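Local coordinates for TRAP dicarboxylate ABC transporter, substrate-binding protein (Roseobacter denitrificans, PDB 4OVQ), which binds beta-D-glucuronate in its cleft as a periplasmic solute-binding protein and probably hands it to a TRAP-type transporter for uptake, at residues R27-H32 with G68-A73; D72-V77 with G85-G90; Y36-A41 with I232-C237. One frame throughout, in Å; residues are numbered along the deposited sequence.

Contact 1 of 3, residues R27-H32 with G68-A73; sequences RGWNIH and GSQPDA. With BDP (beta-D-glucopyranuronic acid), chain C.
Trp29 lays one face of its indole against Ala73: the methyl CB stands 3.4 Å from the centroid of the five-membered ring and 2° off the ring normal, a CH-pi contact. The opposite face lies against the backbone N of Ile31, which sandwiches the ring between its own chain and the first turn of helix 70-79. With CG anti to the backbone N (chi1 -178°), the indole reaches across to the helix, and NE1 donates from the ring edge to Gly68 O at 3.0 Å. The oxygen lies near the indole plane, but the donor sits above the carbonyl plane. At the far end of the indole, Gln70 crosses at about a right angle, with Trp29 CH2 3.5 Å from Gln70 CB, and the ring and amide planes are 44° apart. Extended beyond CG, Gln70 carries its amide past the indole to the ligand, where NE2 donates to O3 of the glucuronate (3.0 Å) while OE1 accepts from the backbone N of Asn88; the two bonds fix which way round the amide sits. From segment 27-32, His32 NE2 donates to O2 of the same sugar at 2.9 Å, the oxygen lying in the imidazole plane. Ser69 N-caps the helix by accepting from Asp72 N. This is a beta-alpha-beta crossover: helix 70-79 joins parallel strands 58-62 and 84-88 over strand 25-29 between them, its N-terminus at the glucuronate pocket.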
# COMPACT_ATOMS: atom_id res chain seq x y z
N ARG A 27 -3.92 0.62 20.90
CA ARG A 27 -4.92 0.61 19.86
C ARG A 27 -4.22 0.61 18.51
O ARG A 27 -3.17 1.25 18.35
CB ARG A 27 -5.84 1.82 20.00
CG ARG A 27 -6.59 1.78 21.31
CD ARG A 27 -7.13 3.11 21.71
NE ARG A 27 -8.02 3.67 20.70
CZ ARG A 27 -7.78 4.76 19.98
NH1 ARG A 27 -6.65 5.46 20.11
NH2 ARG A 27 -8.69 5.15 19.09
N GLY A 28 -4.80 -0.11 17.57
CA GLY A 28 -4.27 -0.21 16.22
C GLY A 28 -5.30 0.03 15.13
O GLY A 28 -6.48 -0.26 15.29
N TRP A 29 -4.82 0.54 14.00
CA TRP A 29 -5.65 0.83 12.83
C TRP A 29 -5.38 -0.09 11.66
O TRP A 29 -4.22 -0.41 11.35
CB TRP A 29 -5.39 2.29 12.40
CG TRP A 29 -6.15 2.84 11.25
CD1 TRP A 29 -7.26 3.65 11.32
CD2 TRP A 29 -5.84 2.72 9.85
NE1 TRP A 29 -7.66 3.99 10.07
CE2 TRP A 29 -6.81 3.44 9.14
CE3 TRP A 29 -4.84 2.04 9.13
CZ2 TRP A 29 -6.83 3.52 7.73
CZ3 TRP A 29 -4.87 2.09 7.74
CH2 TRP A 29 -5.82 2.87 7.06
N ASN A 30 -6.45 -0.52 11.02
CA ASN A 30 -6.38 -1.24 9.75
C ASN A 30 -7.61 -0.85 8.95
O ASN A 30 -8.71 -0.75 9.51
CB ASN A 30 -6.34 -2.76 10.01
CG ASN A 30 -6.68 -3.61 8.78
OD1 ASN A 30 -6.20 -3.35 7.70
ND2 ASN A 30 -7.51 -4.65 8.94
N ILE A 31 -7.46 -0.62 7.65
CA ILE A 31 -8.58 -0.16 6.83
C ILE A 31 -9.48 -1.28 6.32
O ILE A 31 -10.60 -1.01 5.86
CB ILE A 31 -8.08 0.71 5.64
CG1 ILE A 31 -9.14 1.69 5.10
CG2 ILE A 31 -7.48 -0.14 4.54
CD1 ILE A 31 -8.49 2.88 4.34
N HIS A 32 -9.04 -2.54 6.42
CA HIS A 32 -9.64 -3.65 5.69
C HIS A 32 -10.79 -4.34 6.41
O HIS A 32 -10.99 -4.16 7.61
CB HIS A 32 -8.57 -4.65 5.21
CG HIS A 32 -7.69 -4.07 4.16
ND1 HIS A 32 -8.12 -3.89 2.86
CD2 HIS A 32 -6.43 -3.57 4.22
CE1 HIS A 32 -7.16 -3.31 2.17
NE2 HIS A 32 -6.12 -3.11 2.96
N GLY A 68 -10.76 6.15 10.95
CA GLY A 68 -10.57 7.26 10.05
C GLY A 68 -9.80 6.92 8.79
O GLY A 68 -9.45 5.77 8.53
N SER A 69 -9.56 7.93 7.98
CA SER A 69 -8.84 7.71 6.75
C SER A 69 -7.38 7.35 6.98
O SER A 69 -6.84 7.52 8.07
CB SER A 69 -8.86 8.97 5.91
OG SER A 69 -7.95 9.92 6.43
N GLN A 70 -6.72 6.83 5.94
CA GLN A 70 -5.35 6.43 6.15
C GLN A 70 -4.44 7.64 6.47
O GLN A 70 -3.63 7.57 7.40
CB GLN A 70 -4.85 5.56 4.98
CG GLN A 70 -3.49 4.96 5.26
CD GLN A 70 -3.18 3.64 4.59
OE1 GLN A 70 -2.30 2.93 5.04
NE2 GLN A 70 -3.92 3.28 3.53
N PRO A 71 -4.57 8.76 5.74
CA PRO A 71 -3.69 9.87 6.17
C PRO A 71 -3.93 10.35 7.61
O PRO A 71 -3.01 10.72 8.32
CB PRO A 71 -4.04 10.97 5.16
CG PRO A 71 -4.48 10.20 3.92
CD PRO A 71 -5.28 9.07 4.50
N ASP A 72 -5.18 10.36 8.04
CA ASP A 72 -5.49 10.75 9.39
C ASP A 72 -4.88 9.74 10.38
O ASP A 72 -4.27 10.13 11.37
CB ASP A 72 -7.00 10.96 9.55
CG ASP A 72 -7.51 12.17 8.74
OD1 ASP A 72 -6.69 13.05 8.40
OD2 ASP A 72 -8.72 12.26 8.43
N ALA A 73 -4.99 8.45 10.09
CA ALA A 73 -4.45 7.48 11.00
C ALA A 73 -2.94 7.61 11.09
O ALA A 73 -2.37 7.40 12.15
CB ALA A 73 -4.84 6.08 10.57
C1 BDP C . -4.98 -0.88 -0.68
C2 BDP C . -4.17 -0.70 0.57
C3 BDP C . -4.94 0.17 1.46
C4 BDP C . -5.20 1.49 0.80
C5 BDP C . -5.94 1.28 -0.50
C6 BDP C . -6.19 2.59 -1.26
O2 BDP C . -4.06 -2.03 1.17
O3 BDP C . -4.04 0.45 2.60
O4 BDP C . -6.00 2.36 1.71
O5 BDP C . -5.23 0.40 -1.36
O6A BDP C . -6.44 3.64 -0.60
O1 BDP C . -4.34 -1.68 -1.63
O6B BDP C . -6.28 2.46 -2.51

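Contact 2 of 3, residues D72-V77 with G85-G90; sequences DAIEQV and GNFNLG
Phe87 projects from strand 84-88 onto helix 70-79 and meets Ala73, Ile74 and Val77 with different parts of its ring. From CB, the first torsion sets CG anti to the carbonyl carbon (chi1 -62°), and the ring runs alongside Ile74 and Val77, the side chains sliding past one another in opposite directions. Ile74 CG1 sits over the whole ring, about as far from CG, CD1 and CD2 as from CE1 and CE2; it is 3.6 Å from the centroid of the Phe87 ring and 4° off its normal, a CH-pi contact. Further out the two sides of the ring part company: CE1 touches Ala73 CB at 3.7 Å, while CE2 approaches Val77 CG2 at 3.8 Å. The tip, CZ, also meets Val77 CG2, which comes in at the ring edge, and reaches the helix backbone, lying 3.6 Å from Ala73 O; that oxygen is already taken by Val77 N within the helix. On the other face of the ring lies Gly85 CA. Gly85 has no side chain to compete with the ring; a CB there would lie only 2.3 Å from Phe87 CZ as the ring now stands. Trp29 continues the cluster, its indole meeting the Phe87 ring obliquely. The axes of the helical segment 72-77 and the strand segment 85-88 approach to 9.5 Å, with 130° between their N-to-C directions. Beyond the ring, Asn88 OD1 accepts from Gly90 N at 2.9 Å, capping the short helix that follows. Chemically, then, the helix meets the strand through van der Waals and CH-pi contacts, shape deciding the fit, while the polar side chains of Asn86 and Asn88 find their partners away from helix 70-79.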
# COMPACT_ATOMS: atom_id res chain seq x y z
N ASP A 72 -5.18 10.36 8.04
CA ASP A 72 -5.49 10.75 9.39
C ASP A 72 -4.88 9.74 10.38
O ASP A 72 -4.27 10.13 11.37
CB ASP A 72 -7.00 10.96 9.55
CG ASP A 72 -7.51 12.17 8.74
OD1 ASP A 72 -6.69 13.05 8.40
OD2 ASP A 72 -8.72 12.26 8.43
N ALA A 73 -4.99 8.45 10.09
CA ALA A 73 -4.45 7.48 11.00
C ALA A 73 -2.94 7.61 11.09
O ALA A 73 -2.37 7.40 12.15
CB ALA A 73 -4.84 6.08 10.57
N ILE A 74 -2.28 7.83 9.96
CA ILE A 74 -0.82 8.04 9.96
C ILE A 74 -0.48 9.21 10.90
O ILE A 74 0.44 9.10 11.71
CB ILE A 74 -0.28 8.24 8.55
CG1 ILE A 74 -0.39 6.94 7.72
CG2 ILE A 74 1.17 8.80 8.59
CD1 ILE A 74 -0.42 7.22 6.23
N GLU A 75 -1.21 10.32 10.81
CA GLU A 75 -0.96 11.42 11.71
C GLU A 75 -1.19 11.03 13.18
O GLU A 75 -0.45 11.48 14.09
CB GLU A 75 -1.81 12.63 11.32
CG GLU A 75 -1.42 13.91 12.05
CD GLU A 75 0.10 14.06 12.11
OE1 GLU A 75 0.73 14.18 11.04
OE2 GLU A 75 0.67 14.02 13.24
N GLN A 76 -2.22 10.24 13.46
CA GLN A 76 -2.49 9.83 14.85
C GLN A 76 -1.33 8.98 15.40
O GLN A 76 -0.94 9.13 16.55
CB GLN A 76 -3.81 9.06 14.96
CG GLN A 76 -5.05 9.86 14.67
CD GLN A 76 -6.31 9.00 14.73
OE1 GLN A 76 -6.55 8.29 15.70
NE2 GLN A 76 -7.10 9.06 13.67
N VAL A 77 -0.78 8.08 14.59
CA VAL A 77 0.34 7.26 15.04
C VAL A 77 1.56 8.15 15.28
O VAL A 77 2.22 8.06 16.31
CB VAL A 77 0.63 6.08 14.08
CG1 VAL A 77 1.89 5.38 14.43
CG2 VAL A 77 -0.51 5.06 14.21
N GLY A 85 -0.35 0.99 13.48
CA GLY A 85 -1.11 0.95 12.25
C GLY A 85 -0.52 -0.07 11.29
O GLY A 85 0.66 -0.35 11.30
N ASN A 86 -1.37 -0.69 10.49
CA ASN A 86 -0.93 -1.33 9.27
C ASN A 86 -1.17 -0.30 8.16
O ASN A 86 -2.31 -0.07 7.76
CB ASN A 86 -1.71 -2.63 9.03
CG ASN A 86 -1.75 -3.06 7.56
OD1 ASN A 86 -2.77 -3.53 7.07
ND2 ASN A 86 -0.65 -2.86 6.86
N PHE A 87 -0.09 0.30 7.71
CA PHE A 87 -0.14 1.34 6.71
C PHE A 87 0.49 0.89 5.37
O PHE A 87 1.62 0.38 5.31
CB PHE A 87 0.58 2.61 7.20
CG PHE A 87 -0.03 3.24 8.40
CD1 PHE A 87 -1.40 3.32 8.53
CD2 PHE A 87 0.79 3.76 9.40
CE1 PHE A 87 -1.98 3.90 9.66
CE2 PHE A 87 0.25 4.34 10.52
CZ PHE A 87 -1.13 4.42 10.65
N ASN A 88 -0.25 1.15 4.30
CA ASN A 88 0.33 1.13 2.96
C ASN A 88 1.36 2.26 2.85
O ASN A 88 1.13 3.35 3.37
CB ASN A 88 -0.78 1.38 1.97
CG ASN A 88 -0.38 1.17 0.52
OD1 ASN A 88 -0.02 2.13 -0.18
ND2 ASN A 88 -0.53 -0.05 0.03
N LEU A 89 2.48 2.03 2.18
CA LEU A 89 3.49 3.11 2.10
C LEU A 89 3.10 4.27 1.19
O LEU A 89 3.70 5.34 1.29
CB LEU A 89 4.87 2.55 1.74
CG LEU A 89 5.74 2.39 2.99
CD1 LEU A 89 5.20 1.35 3.94
CD2 LEU A 89 7.19 2.08 2.60
N GLY A 90 2.10 4.08 0.34
CA GLY A 90 1.63 5.14 -0.54
C GLY A 90 1.34 6.46 0.16
O GLY A 90 1.92 7.49 -0.15

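Contact 3 of 3, residues Y36-A41 with I232-C237; sequences YPNTVA and IPECIC. With BDP (beta-D-glucopyranuronic acid), chain C.
Asn38 and Glu234 meet through one close approach, Asn38 ND2 lying 2.8 Å from Glu234 OE1. The side chains cross at about a right angle and the amide and carboxylate planes are 85° apart. The second carboxylate oxygen faces the ligand: O2 of the glucuronate donates to Glu234 OE2 over a short 2.5 Å. Glu234 gets there by turning CG anti to its carbonyl carbon (chi1 -44°) and extending the rest of the chain, which sets one carboxylate oxygen toward Asn38 and the other toward the sugar.

The next shell is a set of asparagines. Asn88 ND2 donates to OE2 and Asn86 ND2 to OE1, so each carboxylate oxygen is held from the protein side as well, and these buried donors would probably steady a negative charge. Asn86 OD1 in turn accepts from Asn38 ND2, and Asn38 OD1 accepts from Gln265, which fixes the Asn38 amide from both ends. With a glutamine in place of Glu234, either the sugar hydroxyl and Asn88 or the Asn86 amide would probably face an NH2 group and lose its acceptor.

Tyr36, at the N-cap position of helix 37-52, stacks on His32, the ring that donates to the same sugar oxygen, and its OH is hydrogen-bonded to Ser211. The direct meeting of the segments is small, burying 65 Å², and it joins the start of helix 37-52 to the start of strand 234-239. That strand runs antiparallel between strands 84-88 and 135-141, whose Tyr141 touches Asn38, Ala41 and Ile236, while the long helix 248-282 packs against Pro37, Val40 and Ala41 of the first helix.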
# COMPACT_ATOMS: atom_id res chain seq x y z
N TYR A 36 -9.84 -10.34 5.36
CA TYR A 36 -8.78 -9.84 4.52
C TYR A 36 -7.46 -10.23 5.15
O TYR A 36 -7.35 -10.24 6.39
CB TYR A 36 -8.88 -8.31 4.41
CG TYR A 36 -8.20 -7.70 3.22
CD1 TYR A 36 -8.83 -7.68 1.98
CD2 TYR A 36 -6.94 -7.11 3.34
CE1 TYR A 36 -8.19 -7.10 0.89
CE2 TYR A 36 -6.31 -6.53 2.27
CZ TYR A 36 -6.94 -6.52 1.04
OH TYR A 36 -6.34 -5.93 -0.04
N PRO A 37 -6.49 -10.58 4.32
CA PRO A 37 -5.18 -11.03 4.80
C PRO A 37 -4.63 -10.12 5.88
O PRO A 37 -4.22 -10.59 6.95
CB PRO A 37 -4.32 -10.99 3.53
CG PRO A 37 -5.32 -11.37 2.44
CD PRO A 37 -6.62 -10.72 2.86
N ASN A 38 -4.64 -8.81 5.64
CA ASN A 38 -4.12 -7.87 6.63
C ASN A 38 -4.88 -7.87 7.95
O ASN A 38 -4.33 -7.62 9.04
CB ASN A 38 -4.18 -6.45 6.08
CG ASN A 38 -3.38 -6.26 4.83
OD1 ASN A 38 -3.32 -7.12 3.96
ND2 ASN A 38 -2.77 -5.09 4.70
N THR A 39 -6.18 -8.07 7.86
CA THR A 39 -7.00 -8.08 9.02
C THR A 39 -6.66 -9.27 9.93
O THR A 39 -6.40 -9.12 11.12
CB THR A 39 -8.46 -8.15 8.56
OG1 THR A 39 -8.74 -6.99 7.74
CG2 THR A 39 -9.36 -8.15 9.72
N VAL A 40 -6.65 -10.44 9.32
CA VAL A 40 -6.38 -11.70 10.04
C VAL A 40 -4.96 -11.61 10.60
O VAL A 40 -4.69 -11.99 11.77
CB VAL A 40 -6.53 -12.86 9.10
CG1 VAL A 40 -6.08 -14.16 9.78
CG2 VAL A 40 -7.98 -13.00 8.65
N ALA A 41 -4.05 -11.06 9.82
CA ALA A 41 -2.65 -10.97 10.25
C ALA A 41 -2.44 -9.94 11.38
O ALA A 41 -1.58 -10.16 12.24
CB ALA A 41 -1.72 -10.66 9.06
N ILE A 232 3.54 -1.48 -4.20
CA ILE A 232 3.78 -0.73 -2.98
C ILE A 232 3.63 -1.68 -1.78
O ILE A 232 2.60 -2.34 -1.65
CB ILE A 232 2.74 0.41 -2.88
CG1 ILE A 232 2.80 1.30 -4.12
CG2 ILE A 232 2.96 1.20 -1.62
CD1 ILE A 232 1.80 2.44 -4.10
N PRO A 233 4.64 -1.72 -0.90
CA PRO A 233 4.54 -2.59 0.28
C PRO A 233 3.74 -1.90 1.37
O PRO A 233 3.47 -0.68 1.31
CB PRO A 233 5.99 -2.73 0.73
CG PRO A 233 6.62 -1.44 0.34
CD PRO A 233 5.96 -1.07 -0.96
N GLU A 234 3.38 -2.66 2.39
CA GLU A 234 2.81 -2.08 3.58
C GLU A 234 3.68 -2.44 4.74
O GLU A 234 4.60 -3.25 4.62
CB GLU A 234 1.37 -2.56 3.79
CG GLU A 234 0.52 -2.56 2.52
CD GLU A 234 -0.95 -2.41 2.78
OE1 GLU A 234 -1.39 -2.75 3.89
OE2 GLU A 234 -1.63 -1.97 1.83
N CYS A 235 3.40 -1.84 5.88
CA CYS A 235 4.10 -2.20 7.07
C CYS A 235 3.15 -2.35 8.26
O CYS A 235 2.00 -1.88 8.22
CB CYS A 235 5.17 -1.15 7.38
SG CYS A 235 4.47 0.46 7.87
N ILE A 236 3.64 -2.99 9.30
CA ILE A 236 3.15 -2.83 10.64
C ILE A 236 4.01 -1.70 11.22
O ILE A 236 5.24 -1.85 11.24
CB ILE A 236 3.33 -4.13 11.49
CG1 ILE A 236 2.66 -5.34 10.82
CG2 ILE A 236 2.81 -3.92 12.92
CD1 ILE A 236 2.81 -6.62 11.59
N CYS A 237 3.36 -0.61 11.68
CA CYS A 237 3.93 0.73 12.05
C CYS A 237 3.70 0.86 13.57
O CYS A 237 2.63 0.49 14.06
CB CYS A 237 3.22 1.97 11.28
SG CYS A 237 4.12 3.43 11.35
C1 BDP C . -4.98 -0.88 -0.68
C2 BDP C . -4.17 -0.70 0.57
C3 BDP C . -4.94 0.17 1.46
C4 BDP C . -5.20 1.49 0.80
C5 BDP C . -5.94 1.28 -0.50
C6 BDP C . -6.19 2.59 -1.26
O2 BDP C . -4.06 -2.03 1.17
O3 BDP C . -4.04 0.45 2.60
O4 BDP C . -6.00 2.36 1.71
O5 BDP C . -5.23 0.40 -1.36
O6A BDP C . -6.44 3.64 -0.60
O1 BDP C . -4.34 -1.68 -1.63
O6B BDP C . -6.28 2.46 -2.51

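All three contacts reach one mixed five-stranded sheet, in which strands 25-29, 84-88 and 234-239 lie side by side. Contacts 1 and 2 have centres about 6 Å apart and share helix 70-79, with Asp72 and Ala73 in both; the centre of contact 3 is about 12 Å from the first and about 11 Å from the second. Along the chain the segments of contacts 1 and 3 alternate, and both segments of contact 2 fall between those of contact 3. Trp29 O accepts from Asn86 N, and Gly85 O from Cys237 N, linking the strands. Contacts 1 and 3 both touch the glucuronate, and contact 2 supplies Asn88 to its pocket, so elements distant in sequence converge on one site.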